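Local structure of molybdopterin synthase sulfur carrier subunit (Homo sapiens, 5MPO) at residues Q72-Y81 and L91-P102. The protein carries sulfur as a C-terminal thiocarboxylate and donates it, within the molybdopterin synthase complex, to precursor Z to form the dithiolene of molybdopterin. Sequence-based numbering, arbitrary orientation.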
ATOM      1  N   GLN B  72       2.069  25.508 -21.443  1.00 71.29           N
ATOM      2  CA  GLN B  72       1.798  24.407 -20.544  1.00 72.10           C
ATOM      3  C   GLN B  72       0.597  23.560 -20.924  1.00 75.77           C
ATOM      4  O   GLN B  72      -0.154  23.128 -20.076  1.00 79.02           O
ATOM      5  CB  GLN B  72       1.603  24.966 -19.154  1.00 76.64           C
ATOM      6  CG  GLN B  72       0.241  25.562 -18.921  1.00 81.32           C
ATOM      7  CD  GLN B  72       0.205  26.378 -17.664  1.00 85.88           C
ATOM      8  OE1 GLN B  72       1.194  26.966 -17.297  1.00 91.58           O
ATOM      9  NE2 GLN B  72      -0.933  26.407 -16.992  1.00 90.99           N
ATOM     10  N   ILE B  73       0.426  23.312 -22.208  1.00 72.25           N
ATOM     11  CA  ILE B  73      -0.702  22.565 -22.687  1.00 62.25           C
ATOM     12  C   ILE B  73      -0.321  21.463 -23.621  1.00 60.09           C
ATOM     13  O   ILE B  73       0.546  21.633 -24.435  1.00 63.02           O
ATOM     14  CB  ILE B  73      -1.565  23.524 -23.524  1.00 63.04           C
ATOM     15  CG1 ILE B  73      -2.136  24.618 -22.653  1.00 69.81           C
ATOM     16  CG2 ILE B  73      -2.708  22.845 -24.250  1.00 67.57           C
ATOM     17  CD1 ILE B  73      -3.287  24.187 -21.797  1.00 68.83           C
ATOM     18  N   ILE B  74      -0.998  20.332 -23.529  1.00 66.93           N
ATOM     19  CA  ILE B  74      -0.780  19.285 -24.575  1.00 59.85           C
ATOM     20  C   ILE B  74      -2.135  19.041 -25.263  1.00 54.71           C
ATOM     21  O   ILE B  74      -3.221  19.425 -24.742  1.00 51.52           O
ATOM     22  CB  ILE B  74      -0.089  18.024 -23.970  1.00 60.87           C
ATOM     23  CG1 ILE B  74       0.433  17.073 -25.040  1.00 74.41           C
ATOM     24  CG2 ILE B  74      -0.995  17.268 -22.993  1.00 62.62           C
ATOM     25  CD1 ILE B  74       1.165  15.856 -24.482  1.00 78.16           C
ATOM     26  N   PHE B  75      -2.071  18.432 -26.426  1.00 55.04           N
ATOM     27  CA  PHE B  75      -3.256  17.883 -27.038  1.00 58.58           C
ATOM     28  C   PHE B  75      -3.431  16.387 -26.777  1.00 61.65           C
ATOM     29  O   PHE B  75      -2.440  15.614 -26.737  1.00 54.28           O
ATOM     30  CB  PHE B  75      -3.190  18.026 -28.564  1.00 57.12           C
ATOM     31  CG  PHE B  75      -3.564  19.377 -29.092  1.00 49.05           C
ATOM     32  CD1 PHE B  75      -4.629  20.100 -28.561  1.00 55.91           C
ATOM     33  CD2 PHE B  75      -2.887  19.894 -30.203  1.00 53.10           C
ATOM     34  CE1 PHE B  75      -4.968  21.344 -29.085  1.00 60.39           C
ATOM     35  CE2 PHE B  75      -3.222  21.136 -30.736  1.00 53.89           C
ATOM     36  CZ  PHE B  75      -4.257  21.857 -30.171  1.00 60.56           C
ATOM     37  N   ALA B  76      -4.706  15.981 -26.694  1.00 51.33           N
ATOM     38  CA  ALA B  76      -5.100  14.620 -27.051  1.00 47.03           C
ATOM     39  C   ALA B  76      -5.947  14.666 -28.345  1.00 48.38           C
ATOM     40  O   ALA B  76      -6.950  15.382 -28.405  1.00 49.07           O
ATOM     41  CB  ALA B  76      -5.892  13.962 -25.914  1.00 47.29           C
ATOM     42  N   VAL B  77      -5.540  13.887 -29.347  1.00 51.13           N
ATOM     43  CA  VAL B  77      -6.238  13.751 -30.616  1.00 53.59           C
ATOM     44  C   VAL B  77      -6.672  12.317 -30.679  1.00 52.23           C
ATOM     45  O   VAL B  77      -5.839  11.410 -30.657  1.00 52.60           O
ATOM     46  CB  VAL B  77      -5.294  14.026 -31.832  1.00 56.88           C
ATOM     47  CG1 VAL B  77      -5.982  13.700 -33.179  1.00 51.26           C
ATOM     48  CG2 VAL B  77      -4.787  15.455 -31.780  1.00 57.58           C
ATOM     49  N   ARG B  78      -7.969  12.102 -30.788  1.00 51.23           N
ATOM     50  CA  ARG B  78      -8.540  10.759 -30.735  1.00 52.85           C
ATOM     51  C   ARG B  78      -8.007  10.050 -29.491  1.00 52.16           C
ATOM     52  O   ARG B  78      -7.597   8.913 -29.561  1.00 52.79           O
ATOM     53  CB  ARG B  78      -8.231   9.961 -32.022  1.00 51.91           C
ATOM     54  CG  ARG B  78      -8.967  10.420 -33.301  1.00 56.08           C
ATOM     55  CD  ARG B  78      -8.664   9.533 -34.493  1.00 50.94           C
ATOM     56  NE  ARG B  78      -7.256   9.626 -34.913  1.00 54.13           N
ATOM     57  CZ  ARG B  78      -6.745  10.510 -35.782  1.00 56.14           C
ATOM     58  NH1 ARG B  78      -7.491  11.451 -36.379  1.00 57.69           N
ATOM     59  NH2 ARG B  78      -5.450  10.470 -36.055  1.00 50.70           N
ATOM     60  N   GLN B  79      -7.944  10.776 -28.377  1.00 55.87           N
ATOM     61  CA  GLN B  79      -7.543  10.228 -27.078  1.00 54.51           C
ATOM     62  C   GLN B  79      -6.092   9.770 -27.007  1.00 52.74           C
ATOM     63  O   GLN B  79      -5.772   8.885 -26.248  1.00 53.00           O
ATOM     64  CB  GLN B  79      -8.424   9.037 -26.692  1.00 50.37           C
ATOM     65  CG  GLN B  79      -9.909   9.305 -26.563  1.00 52.87           C
ATOM     66  CD  GLN B  79     -10.646   8.026 -26.113  1.00 60.10           C
ATOM     67  OE1 GLN B  79     -10.061   7.085 -25.532  1.00 80.94           O
ATOM     68  NE2 GLN B  79     -11.910   7.986 -26.376  1.00 56.20           N
ATOM     69  N   GLU B  80      -5.216  10.329 -27.810  1.00 53.54           N
ATOM     70  CA  GLU B  80      -3.788  10.022 -27.666  1.00 53.47           C
ATOM     71  C   GLU B  80      -3.072  11.355 -27.646  1.00 52.86           C
ATOM     72  O   GLU B  80      -3.381  12.252 -28.440  1.00 57.13           O
ATOM     73  CB  GLU B  80      -3.237   9.151 -28.802  1.00 51.26           C
ATOM     74  CG  GLU B  80      -3.912   7.764 -28.942  1.00 67.97           C
ATOM     75  CD  GLU B  80      -3.634   6.743 -27.795  1.00 67.30           C
ATOM     76  OE1 GLU B  80      -2.585   6.801 -27.153  1.00 61.22           O
ATOM     77  OE2 GLU B  80      -4.460   5.847 -27.537  1.00 66.20           O
ATOM     78  N   TYR B  81      -2.101  11.458 -26.758  1.00 49.19           N
ATOM     79  CA  TYR B  81      -1.332  12.652 -26.567  1.00 49.98           C
ATOM     80  C   TYR B  81      -0.529  13.053 -27.802  1.00 51.23           C
ATOM     81  O   TYR B  81      -0.018  12.221 -28.532  1.00 52.06           O
ATOM     82  CB  TYR B  81      -0.400  12.495 -25.341  1.00 53.64           C
ATOM     83  CG  TYR B  81      -1.124  12.513 -24.008  1.00 48.47           C
ATOM     84  CD1 TYR B  81      -1.802  13.647 -23.586  1.00 48.46           C
ATOM     85  CD2 TYR B  81      -1.153  11.378 -23.190  1.00 46.76           C
ATOM     86  CE1 TYR B  81      -2.474  13.677 -22.374  1.00 49.87           C
ATOM     87  CE2 TYR B  81      -1.815  11.400 -21.964  1.00 46.32           C
ATOM     88  CZ  TYR B  81      -2.470  12.554 -21.566  1.00 46.37           C
ATOM     89  OH  TYR B  81      -3.163  12.593 -20.397  1.00 42.42           O
ATOM     90  N   LEU B  91      -6.963  14.552 -39.528  1.00 51.39           N
ATOM     91  CA  LEU B  91      -8.197  14.569 -38.778  1.00 44.16           C
ATOM     92  C   LEU B  91      -9.434  14.216 -39.573  1.00 46.22           C
ATOM     93  O   LEU B  91      -9.623  14.700 -40.651  1.00 51.82           O
ATOM     94  CB  LEU B  91      -8.362  15.937 -38.170  1.00 45.97           C
ATOM     95  CG  LEU B  91      -7.142  16.352 -37.345  1.00 47.12           C
ATOM     96  CD1 LEU B  91      -7.297  17.776 -36.870  1.00 45.46           C
ATOM     97  CD2 LEU B  91      -6.959  15.425 -36.156  1.00 51.90           C
ATOM     98  N   GLN B  92     -10.279  13.365 -38.998  1.00 51.38           N
ATOM     99  CA  GLN B  92     -11.486  12.862 -39.618  1.00 51.74           C
ATOM    100  C   GLN B  92     -12.655  13.530 -38.943  1.00 46.83           C
ATOM    101  O   GLN B  92     -12.561  13.935 -37.822  1.00 42.65           O
ATOM    102  CB  GLN B  92     -11.628  11.348 -39.379  1.00 54.28           C
ATOM    103  CG  GLN B  92     -10.511  10.449 -39.950  1.00 57.41           C
ATOM    104  CD  GLN B  92     -10.316  10.631 -41.434  1.00 63.03           C
ATOM    105  OE1 GLN B  92     -11.246  11.002 -42.144  1.00 72.24           O
ATOM    106  NE2 GLN B  92      -9.103  10.398 -41.910  1.00 74.25           N
ATOM    107  N   PRO B  93     -13.790  13.576 -39.612  1.00 41.88           N
ATOM    108  CA  PRO B  93     -14.926  14.210 -39.036  1.00 40.94           C
ATOM    109  C   PRO B  93     -15.290  13.632 -37.676  1.00 40.29           C
ATOM    110  O   PRO B  93     -15.451  12.450 -37.523  1.00 43.65           O
ATOM    111  CB  PRO B  93     -16.064  13.915 -40.056  1.00 42.82           C
ATOM    112  CG  PRO B  93     -15.382  13.501 -41.314  1.00 42.50           C
ATOM    113  CD  PRO B  93     -14.092  12.906 -40.900  1.00 44.34           C
ATOM    114  N   GLY B  94     -15.478  14.495 -36.707  1.00 46.91           N
ATOM    115  CA  GLY B  94     -15.953  14.098 -35.406  1.00 42.45           C
ATOM    116  C   GLY B  94     -14.803  13.752 -34.503  1.00 41.81           C
ATOM    117  O   GLY B  94     -15.015  13.442 -33.356  1.00 44.24           O
ATOM    118  N   ASP B  95     -13.574  13.782 -34.973  1.00 40.74           N
ATOM    119  CA  ASP B  95     -12.499  13.475 -34.060  1.00 40.70           C
ATOM    120  C   ASP B  95     -12.488  14.506 -32.941  1.00 44.62           C
ATOM    121  O   ASP B  95     -12.922  15.640 -33.103  1.00 46.95           O
ATOM    122  CB  ASP B  95     -11.150  13.490 -34.744  1.00 44.42           C
ATOM    123  CG  ASP B  95     -10.896  12.263 -35.582  1.00 46.35           C
ATOM    124  OD1 ASP B  95     -11.636  11.258 -35.494  1.00 54.47           O
ATOM    125  OD2 ASP B  95      -9.934  12.323 -36.358  1.00 46.31           O
ATOM    126  N   GLU B  96     -11.983  14.090 -31.797  1.00 45.75           N
ATOM    127  CA  GLU B  96     -11.932  14.913 -30.624  1.00 45.18           C
ATOM    128  C   GLU B  96     -10.540  15.463 -30.456  1.00 47.13           C
ATOM    129  O   GLU B  96      -9.574  14.746 -30.579  1.00 45.75           O
ATOM    130  CB  GLU B  96     -12.317  14.126 -29.425  1.00 43.25           C
ATOM    131  CG  GLU B  96     -13.798  13.877 -29.362  1.00 45.78           C
ATOM    132  CD  GLU B  96     -14.184  13.071 -28.152  1.00 53.62           C
ATOM    133  OE1 GLU B  96     -13.323  12.724 -27.304  1.00 51.31           O
ATOM    134  OE2 GLU B  96     -15.365  12.745 -28.064  1.00 64.80           O
ATOM    135  N   ILE B  97     -10.445  16.762 -30.209  1.00 45.43           N
ATOM    136  CA  ILE B  97      -9.156  17.402 -29.934  1.00 48.17           C
ATOM    137  C   ILE B  97      -9.327  17.958 -28.530  1.00 49.23           C
ATOM    138  O   ILE B  97     -10.139  18.888 -28.316  1.00 52.79           O
ATOM    139  CB  ILE B  97      -8.852  18.587 -30.891  1.00 50.74           C
ATOM    140  CG1 ILE B  97      -9.103  18.238 -32.383  1.00 49.74           C
ATOM    141  CG2 ILE B  97      -7.443  19.102 -30.679  1.00 54.19           C
ATOM    142  CD1 ILE B  97      -8.312  17.094 -32.951  1.00 54.39           C
ATOM    143  N   ALA B  98      -8.629  17.395 -27.557  1.00 47.76           N
ATOM    144  CA  ALA B  98      -8.772  17.907 -26.179  1.00 48.66           C
ATOM    145  C   ALA B  98      -7.589  18.790 -25.821  1.00 46.88           C
ATOM    146  O   ALA B  98      -6.432  18.531 -26.230  1.00 46.56           O
ATOM    147  CB  ALA B  98      -8.940  16.777 -25.195  1.00 51.10           C
ATOM    148  N   VAL B  99      -7.902  19.896 -25.165  1.00 44.82           N
ATOM    149  CA  VAL B  99      -6.878  20.846 -24.725  1.00 52.30           C
ATOM    150  C   VAL B  99      -6.612  20.492 -23.257  1.00 49.77           C
ATOM    151  O   VAL B  99      -7.515  20.647 -22.410  1.00 45.20           O
ATOM    152  CB  VAL B  99      -7.327  22.338 -24.844  1.00 56.04           C
ATOM    153  CG1 VAL B  99      -6.225  23.278 -24.321  1.00 54.72           C
ATOM    154  CG2 VAL B  99      -7.664  22.665 -26.296  1.00 59.25           C
ATOM    155  N   ILE B 100      -5.391  20.006 -23.016  1.00 49.61           N
ATOM    156  CA  ILE B 100      -4.991  19.338 -21.769  1.00 53.11           C
ATOM    157  C   ILE B 100      -4.014  20.256 -20.959  1.00 46.61           C
ATOM    158  O   ILE B 100      -2.831  20.321 -21.258  1.00 50.18           O
ATOM    159  CB  ILE B 100      -4.245  18.026 -22.131  1.00 52.76           C
ATOM    160  CG1 ILE B 100      -5.041  17.114 -23.089  1.00 49.37           C
ATOM    161  CG2 ILE B 100      -3.783  17.282 -20.884  1.00 52.65           C
ATOM    162  CD1 ILE B 100      -6.217  16.419 -22.476  1.00 52.08           C
ATOM    163  N   PRO B 101      -4.518  21.024 -20.013  1.00 48.29           N
ATOM    164  CA  PRO B 101      -3.612  21.719 -19.093  1.00 62.73           C
ATOM    165  C   PRO B 101      -2.856  20.711 -18.199  1.00 64.33           C
ATOM    166  O   PRO B 101      -3.232  19.536 -18.182  1.00 57.10           O
ATOM    167  CB  PRO B 101      -4.553  22.573 -18.235  1.00 61.49           C
ATOM    168  CG  PRO B 101      -5.935  22.345 -18.745  1.00 57.89           C
ATOM    169  CD  PRO B 101      -5.937  21.181 -19.646  1.00 56.37           C
ATOM    170  N   PRO B 102      -1.822  21.168 -17.452  1.00 74.42           N
ATOM    171  CA  PRO B 102      -1.002  20.216 -16.681  1.00 63.43           C
ATOM    172  C   PRO B 102      -1.879  19.498 -15.659  1.00 59.80           C
ATOM    173  O   PRO B 102      -2.774  20.108 -14.999  1.00 54.93           O
ATOM    174  CB  PRO B 102       0.042  21.107 -16.029  1.00 72.13           C
ATOM    175  CG  PRO B 102      -0.659  22.411 -15.832  1.00 75.24           C
ATOM    176  CD  PRO B 102      -1.514  22.563 -17.069  1.00 80.56           C
TER
HETATM  177  O   HOH W   1      -8.806  13.353 -27.832  1.00 42.51           O
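Ile74 and Ile100, then Ala76 and Ala98, form the two hydrogen-bonded pairs of an antiparallel ladder joining strands 74-77 and 96-100 in the ubiquitin-like beta-grasp sheet of this MoaD-family protein. Strand 96-100 also lies beside strand 24-29, and strand 74-77 turns back through a type I' turn, Val77 to Glu80, into strand 80-82. Ala98 N gives Ala76 O an almost straight bond of 2.8 Å lying in the carbonyl plane; the reverse bond, Ala76 N to Ala98 O, is longer and tilted from that plane. At the hairpin Arg78 N closes the ladder on Glu96 O.

The tight side is the one bearing Phe75, Val77, Ile97 and Val99, where Phe75 packs on Trp56 and Ile59 and Ile97 on Leu55 of helix 52-62. With chi1 at -48°, Ile97 turns CG2 over one face of the Phe75 ring, 4.0 Å from its centroid and offset toward the rim. Ala98 O meets the same ring at its edge, 3.3 Å from Phe75 CD1. Val77 CG1 packs on Leu91 CD2 at 3.6 Å, the two side chains crossing at about a right angle.

On the other face Ile74 CG2 lies beside Ile100 CB, and Ala76 and Ala98 pack against side chains of another protein chain, while a water bridges Gln79 N and Glu96 O.

The solvent side lies at the hairpin end, where exposed Arg78 bends at chi3 (-66°) and brings NH1 to Asp95; NH1 also bonds Val90 O. A leucine in place of Asp95 would probably leave the guanidinium without its anionic mate and Gln92 N without its acceptor. Asp95 OD2 takes Arg78 NH1 at 2.6 Å and Gln92 N at 2.9 Å from opposite faces of the carboxylate plane.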